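Local coordinates for dual function macrocyclase-peptidase POPB (Galerina marginata, PDB 5N4B), which cleaves peptide bonds after proline and macrocyclises a 25-residue intermediate during biosynthesis of the amanitin toxins, at residues L583-I588 with T654-N659. The protein carries 1 engineered substitution. Numbering follows the deposited sequence.
Sequences LVMGSI and TLITVN
The CG1 branch of Ile-588 is set between its backbone N and carbonyl carbon (chi1 68°) and runs on extended (chi2 177°), which carries CD1 out to the side chain of Thr-654. There CD1 lies 3.7 Å from Thr-654 OG1. That distance fits van der Waals contact between a methyl and an oxygen; the polar need of OG1 is met elsewhere, by a hydrogen bond to the carbonyl of Pro-652.

The second touch is made by Met-585, whose SD lies anti to CA about the CB-CG bond (chi2 -172°) and so reaches to 4.4 Å from Ile-656 CD1, a loose apolar approach. Main chains stay well apart, with the CA atoms of Met-585 and Ile-656 separated by 9.2 Å, and the 112 Å² buried in all confirms how light the direct contact is. Third parties complete the layer: Pro-601 touches both Met-585 and Ile-656, as does Phe-673 of helix 668-680, while Ala-599 meets Ile-588.

Away from the strand, on another part of the helix, Ser-587 N and Ser-587 OG both bond Leu-583 O, from opposite faces of its carbonyl plane.

Strand 598-602 separates strands 572-577 and 653-659 in the parallel part of the sheet, and helix 579-590 follows the strand leading to Ala-578, the engineered replacement of the catalytic serine. This packing of the helix after the nucleophile against the central sheet is characteristic of the alpha/beta-hydrolase fold.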
loop_
_atom_site.group_PDB
_atom_site.type_symbol
_atom_site.label_atom_id
_atom_site.label_comp_id
_atom_site.label_asym_id
_atom_site.label_seq_id
_atom_site.Cartn_x
_atom_site.Cartn_y
_atom_site.Cartn_z
ATOM N N LEU A 583 -15.427 1.201 -1.306
ATOM C CA LEU A 583 -15.847 2.558 -1.618
ATOM C C LEU A 583 -16.631 2.596 -2.920
ATOM O O LEU A 583 -17.706 3.210 -2.993
ATOM C CB LEU A 583 -14.622 3.463 -1.658
ATOM C CG LEU A 583 -14.883 4.905 -2.055
ATOM C CD1 LEU A 583 -15.675 5.633 -0.980
ATOM C CD2 LEU A 583 -13.568 5.612 -2.317
ATOM N N VAL A 584 -16.099 1.973 -3.965
ATOM C CA VAL A 584 -16.778 1.950 -5.264
ATOM C C VAL A 584 -18.122 1.231 -5.195
ATOM O O VAL A 584 -19.133 1.733 -5.695
ATOM C CB VAL A 584 -15.857 1.378 -6.339
ATOM C CG1 VAL A 584 -16.589 1.096 -7.622
ATOM C CG2 VAL A 584 -14.747 2.339 -6.594
ATOM N N MET A 585 -18.145 0.049 -4.592
ATOM C CA MET A 585 -19.367 -0.772 -4.559
ATOM C C MET A 585 -20.443 -0.098 -3.734
ATOM O O MET A 585 -21.596 -0.019 -4.164
ATOM C CB MET A 585 -19.044 -2.174 -4.026
ATOM C CG MET A 585 -18.247 -2.975 -5.066
ATOM S SD MET A 585 -17.962 -4.718 -4.701
ATOM C CE MET A 585 -16.419 -4.625 -3.795
ATOM N N GLY A 586 -20.091 0.460 -2.570
ATOM C CA GLY A 586 -21.076 1.210 -1.810
ATOM C C GLY A 586 -21.523 2.495 -2.480
ATOM O O GLY A 586 -22.690 2.896 -2.358
ATOM N N SER A 587 -20.620 3.159 -3.196
ATOM C CA SER A 587 -20.988 4.392 -3.859
ATOM C C SER A 587 -22.015 4.142 -4.943
ATOM O O SER A 587 -22.914 4.958 -5.120
ATOM C CB SER A 587 -19.763 5.087 -4.427
ATOM O OG SER A 587 -18.934 5.648 -3.383
ATOM N N ILE A 588 -21.887 3.057 -5.710
ATOM C CA ILE A 588 -22.854 2.843 -6.794
ATOM C C ILE A 588 -24.210 2.457 -6.233
ATOM O O ILE A 588 -25.230 2.808 -6.821
ATOM C CB ILE A 588 -22.390 1.878 -7.906
ATOM C CG1 ILE A 588 -22.265 0.449 -7.442
ATOM C CG2 ILE A 588 -21.090 2.362 -8.554
ATOM C CD1 ILE A 588 -21.883 -0.497 -8.582
ATOM N N THR A 654 -20.276 -1.817 -14.882
ATOM C CA THR A 654 -19.436 -2.195 -13.774
ATOM C C THR A 654 -18.594 -3.386 -14.199
ATOM O O THR A 654 -19.121 -4.383 -14.715
ATOM C CB THR A 654 -20.288 -2.546 -12.551
ATOM O OG1 THR A 654 -20.996 -1.383 -12.089
ATOM C CG2 THR A 654 -19.432 -3.008 -11.402
ATOM N N LEU A 655 -17.284 -3.284 -13.964
ATOM C CA LEU A 655 -16.320 -4.352 -14.214
ATOM C C LEU A 655 -15.591 -4.566 -12.905
ATOM O O LEU A 655 -14.781 -3.734 -12.478
ATOM C CB LEU A 655 -15.339 -4.019 -15.305
ATOM C CG LEU A 655 -14.267 -5.100 -15.535
ATOM C CD1 LEU A 655 -14.900 -6.386 -16.054
ATOM C CD2 LEU A 655 -13.233 -4.641 -16.518
ATOM N N ILE A 656 -15.938 -5.617 -12.190
ATOM C CA ILE A 656 -15.300 -5.963 -10.915
ATOM C C ILE A 656 -14.099 -6.835 -11.231
ATOM O O ILE A 656 -14.161 -7.662 -12.153
ATOM C CB ILE A 656 -16.318 -6.698 -10.016
ATOM C CG1 ILE A 656 -17.599 -5.863 -9.863
ATOM C CG2 ILE A 656 -15.698 -7.057 -8.697
ATOM C CD1 ILE A 656 -18.535 -6.298 -8.789
ATOM N N THR A 657 -13.019 -6.661 -10.528
ATOM C CA THR A 657 -11.834 -7.491 -10.766
ATOM C C THR A 657 -11.337 -8.041 -9.440
ATOM O O THR A 657 -11.293 -7.320 -8.441
ATOM C CB THR A 657 -10.711 -6.773 -11.567
ATOM O OG1 THR A 657 -10.101 -5.776 -10.758
ATOM C CG2 THR A 657 -11.289 -6.066 -12.810
ATOM N N VAL A 658 -10.985 -9.327 -9.433
ATOM C CA VAL A 658 -10.407 -9.964 -8.270
ATOM C C VAL A 658 -9.311 -10.926 -8.686
ATOM O O VAL A 658 -9.255 -11.388 -9.821
ATOM C CB VAL A 658 -11.430 -10.699 -7.361
ATOM C CG1 VAL A 658 -12.500 -9.746 -6.829
ATOM C CG2 VAL A 658 -12.023 -11.892 -8.100
ATOM N N ASN A 659 -8.470 -11.278 -7.703
ATOM C CA ASN A 659 -7.446 -12.315 -7.810
ATOM C C ASN A 659 -7.858 -13.460 -6.907
ATOM O O ASN A 659 -8.158 -13.249 -5.735
ATOM C CB ASN A 659 -6.090 -11.711 -7.395
ATOM C CG ASN A 659 -5.627 -10.582 -8.354
ATOM O OD1 ASN A 659 -5.733 -10.728 -9.580
ATOM N ND2 ASN A 659 -5.126 -9.465 -7.811
#